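Long-range contact in DCN1-like protein 3 (Homo sapiens, PDB 4GBA), which promotes cullin neddylation by helping transfer NEDD8 from N-terminally acetylated E2 enzymes to cullin-RBX complexes: residues A[123-127]-A[141-146]. Residues are numbered along the deposited sequence; the frame is centred on the assembly and turned at random.
Sequences IALWK and WLNFLT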
ATOM      1  N   ILE A 123      -1.597  -3.108  -8.404  1.00 36.23           N
ATOM      2  CA  ILE A 123      -1.446  -1.899  -9.219  1.00 40.82           C
ATOM      3  C   ILE A 123      -1.775  -0.628  -8.424  1.00 38.11           C
ATOM      4  O   ILE A 123      -1.050   0.362  -8.487  1.00 39.29           O
ATOM      5  CB  ILE A 123      -2.328  -1.947 -10.484  1.00 43.88           C
ATOM      6  CG1 ILE A 123      -1.829  -3.018 -11.451  1.00 41.26           C
ATOM      7  CG2 ILE A 123      -2.348  -0.592 -11.177  1.00 39.26           C
ATOM      8  CD1 ILE A 123      -2.675  -3.134 -12.712  1.00 40.19           C
ATOM      9  N   ALA A 124      -2.869  -0.674  -7.672  1.00 36.03           N
ATOM     10  CA  ALA A 124      -3.274   0.437  -6.825  1.00 39.97           C
ATOM     11  C   ALA A 124      -2.268   0.704  -5.697  1.00 34.33           C
ATOM     12  O   ALA A 124      -1.944   1.862  -5.402  1.00 34.57           O
ATOM     13  CB  ALA A 124      -4.658   0.171  -6.246  1.00 38.34           C
ATOM     14  N   LEU A 125      -1.785  -0.365  -5.074  1.00 35.50           N
ATOM     15  CA  LEU A 125      -0.853  -0.255  -3.946  1.00 35.92           C
ATOM     16  C   LEU A 125       0.537   0.184  -4.386  1.00 35.11           C
ATOM     17  O   LEU A 125       1.191   0.955  -3.701  1.00 34.37           O
ATOM     18  CB  LEU A 125      -0.781  -1.563  -3.177  1.00 34.54           C
ATOM     19  CG  LEU A 125      -2.033  -1.829  -2.351  1.00 35.31           C
ATOM     20  CD1 LEU A 125      -1.905  -3.137  -1.591  1.00 38.69           C
ATOM     21  CD2 LEU A 125      -2.276  -0.660  -1.404  1.00 36.22           C
ATOM     22  N   TRP A 126       0.982  -0.274  -5.549  1.00 36.13           N
ATOM     23  CA  TRP A 126       2.247   0.227  -6.075  1.00 37.37           C
ATOM     24  C   TRP A 126       2.200   1.727  -6.319  1.00 38.17           C
ATOM     25  O   TRP A 126       3.123   2.438  -5.946  1.00 40.18           O
ATOM     26  CB  TRP A 126       2.648  -0.500  -7.349  1.00 36.54           C
ATOM     27  CG  TRP A 126       3.662  -1.576  -7.114  1.00 35.70           C
ATOM     28  CD1 TRP A 126       4.722  -1.531  -6.257  1.00 35.11           C
ATOM     29  CD2 TRP A 126       3.700  -2.862  -7.735  1.00 36.77           C
ATOM     30  NE1 TRP A 126       5.429  -2.703  -6.312  1.00 33.77           N
ATOM     31  CE2 TRP A 126       4.824  -3.543  -7.210  1.00 37.33           C
ATOM     32  CE3 TRP A 126       2.900  -3.504  -8.691  1.00 34.34           C
ATOM     33  CZ2 TRP A 126       5.172  -4.841  -7.618  1.00 35.42           C
ATOM     34  CZ3 TRP A 126       3.239  -4.793  -9.085  1.00 36.36           C
ATOM     35  CH2 TRP A 126       4.370  -5.448  -8.552  1.00 38.66           C
ATOM     36  N   LYS A 127       1.125   2.197  -6.951  1.00 37.30           N
ATOM     37  CA  LYS A 127       0.901   3.624  -7.172  1.00 35.36           C
ATOM     38  C   LYS A 127       0.882   4.387  -5.842  1.00 36.16           C
ATOM     39  O   LYS A 127       1.536   5.412  -5.686  1.00 35.49           O
ATOM     40  CB  LYS A 127      -0.435   3.814  -7.878  1.00 36.17           C
ATOM     41  CG  LYS A 127      -0.623   5.147  -8.576  1.00 43.77           C
ATOM     42  CD  LYS A 127      -1.891   5.131  -9.458  1.00 48.86           C
ATOM     43  CE  LYS A 127      -1.994   3.821 -10.273  1.00 54.13           C
ATOM     44  NZ  LYS A 127      -3.174   3.732 -11.217  1.00 58.53           N
ATOM     45  N   TRP A 141       5.422   0.507 -16.042  1.00 45.84           N
ATOM     46  CA  TRP A 141       5.238  -0.755 -15.350  1.00 42.29           C
ATOM     47  C   TRP A 141       3.761  -0.946 -15.011  1.00 43.60           C
ATOM     48  O   TRP A 141       3.233  -2.043 -15.139  1.00 43.85           O
ATOM     49  CB  TRP A 141       6.125  -0.820 -14.092  1.00 43.58           C
ATOM     50  CG  TRP A 141       5.759  -1.916 -13.114  1.00 36.67           C
ATOM     51  CD1 TRP A 141       5.074  -1.769 -11.946  1.00 35.76           C
ATOM     52  CD2 TRP A 141       6.049  -3.314 -13.233  1.00 41.59           C
ATOM     53  NE1 TRP A 141       4.918  -2.984 -11.325  1.00 34.95           N
ATOM     54  CE2 TRP A 141       5.513  -3.955 -12.093  1.00 40.96           C
ATOM     55  CE3 TRP A 141       6.714  -4.093 -14.190  1.00 38.49           C
ATOM     56  CZ2 TRP A 141       5.622  -5.334 -11.876  1.00 37.68           C
ATOM     57  CZ3 TRP A 141       6.820  -5.458 -13.978  1.00 42.29           C
ATOM     58  CH2 TRP A 141       6.274  -6.068 -12.829  1.00 38.92           C
ATOM     59  N   LEU A 142       3.095   0.126 -14.589  1.00 42.37           N
ATOM     60  CA  LEU A 142       1.683   0.041 -14.222  1.00 44.21           C
ATOM     61  C   LEU A 142       0.757   0.007 -15.448  1.00 48.08           C
ATOM     62  O   LEU A 142      -0.340  -0.556 -15.383  1.00 49.10           O
ATOM     63  CB  LEU A 142       1.279   1.176 -13.259  1.00 42.18           C
ATOM     64  CG  LEU A 142       1.951   1.260 -11.878  1.00 45.28           C
ATOM     65  CD1 LEU A 142       1.632   2.595 -11.213  1.00 44.03           C
ATOM     66  CD2 LEU A 142       1.589   0.087 -10.948  1.00 39.60           C
ATOM     67  N   ASN A 143       1.190   0.625 -16.549  1.00 48.07           N
ATOM     68  CA  ASN A 143       0.479   0.501 -17.825  1.00 49.54           C
ATOM     69  C   ASN A 143       0.537  -0.934 -18.303  1.00 49.29           C
ATOM     70  O   ASN A 143      -0.464  -1.500 -18.743  1.00 52.39           O
ATOM     71  CB  ASN A 143       1.095   1.397 -18.899  1.00 50.27           C
ATOM     72  CG  ASN A 143       0.799   2.869 -18.673  1.00 54.02           C
ATOM     73  OD1 ASN A 143      -0.180   3.231 -18.008  1.00 51.53           O
ATOM     74  ND2 ASN A 143       1.642   3.730 -19.239  1.00 55.30           N
ATOM     75  N   PHE A 144       1.734  -1.505 -18.212  1.00 48.96           N
ATOM     76  CA  PHE A 144       1.975  -2.891 -18.581  1.00 49.15           C
ATOM     77  C   PHE A 144       1.047  -3.843 -17.819  1.00 47.36           C
ATOM     78  O   PHE A 144       0.464  -4.749 -18.401  1.00 47.24           O
ATOM     79  CB  PHE A 144       3.458  -3.223 -18.354  1.00 50.31           C
ATOM     80  CG  PHE A 144       3.759  -4.693 -18.277  1.00 49.12           C
ATOM     81  CD1 PHE A 144       3.813  -5.464 -19.422  1.00 48.29           C
ATOM     82  CD2 PHE A 144       4.009  -5.300 -17.057  1.00 46.38           C
ATOM     83  CE1 PHE A 144       4.095  -6.819 -19.347  1.00 50.76           C
ATOM     84  CE2 PHE A 144       4.290  -6.657 -16.979  1.00 42.43           C
ATOM     85  CZ  PHE A 144       4.336  -7.412 -18.120  1.00 46.71           C
ATOM     86  N   LEU A 145       0.892  -3.613 -16.521  1.00 48.55           N
ATOM     87  CA  LEU A 145       0.097  -4.503 -15.679  1.00 47.85           C
ATOM     88  C   LEU A 145      -1.418  -4.373 -15.855  1.00 45.63           C
ATOM     89  O   LEU A 145      -2.150  -5.331 -15.621  1.00 43.89           O
ATOM     90  CB  LEU A 145       0.440  -4.287 -14.205  1.00 45.11           C
ATOM     91  CG  LEU A 145       1.836  -4.669 -13.731  1.00 47.36           C
ATOM     92  CD1 LEU A 145       2.017  -4.215 -12.268  1.00 41.71           C
ATOM     93  CD2 LEU A 145       2.048  -6.168 -13.886  1.00 42.57           C
ATOM     94  N   THR A 146      -1.894  -3.185 -16.216  1.00 46.59           N
ATOM     95  CA  THR A 146      -3.323  -2.988 -16.457  1.00 51.12           C
ATOM     96  C   THR A 146      -3.688  -3.670 -17.778  1.00 55.72           C
ATOM     97  O   THR A 146      -4.741  -4.301 -17.913  1.00 56.03           O
ATOM     98  CB  THR A 146      -3.701  -1.486 -16.502  1.00 55.63           C
ATOM     99  OG1 THR A 146      -3.058  -0.864 -17.620  1.00 61.23           O
ATOM    100  CG2 THR A 146      -3.265  -0.781 -15.224  1.00 46.00           C
TER
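Thr146, whose methyl CG2 meets Ile123, turns its hydroxyl back on its own helix: Thr146 OG1 donates to Asn143 O at 2.9 Å, tilted out of the carbonyl plane. That bond is consistent with the side-chain rotation that turns CG2 toward Ile123, where Thr146 CG2 lies 3.5 Å from Ile123 CD1. The isoleucine tip rests against the Leu145-Thr146 peptide link, with Ile123 CD1 also 3.6 Å from Leu145 CB. Leu142 slides past Ile123 in the opposite direction; Leu142 CD2 comes within 3.6 Å of Ile123 O and also touches Trp126 CB, while its other methyl, CD1, crosses Lys127 obliquely, touching CE and CB.

The two indoles form a T-shaped (edge-to-face) pair, with planes at 79° and the Trp126 six-membered ring centred 4.6 Å from the Trp141 five-membered ring. Trp141 is the edge partner: with CG anti to its backbone N (chi1 165°), Trp141 NE1 is brought over one face of Trp126 near the rim, 3.3 Å from Trp126 CZ3. Leu145 CD1 approaches Trp126 CZ3 obliquely, at 3.5 Å. Tyr100 takes up the hydrogen bond of Trp126 NE1, and Trp160 stacks on this ring, which together probably limit its rotation. Replacing Trp126 with an alanine would probably open a gap beside Leu145, deprive Trp141 NE1 of the ring face it sits over and leave Tyr100 without this bond.

The axes of the two segments run antiparallel (170°), 10.6 Å apart at closest approach, with Ile123, Trp126, Leu142 and Leu145 filling the interface. Ala124 and Leu125, meanwhile, pack against the bound peptide. Consecutive helices 119-129 and 138-147, flanked by the antiparallel strand pair 117-118 and 154-155, are consistent with the EF-hand-like architecture of the cullin-binding part of the DCUN1 (PONY) domain.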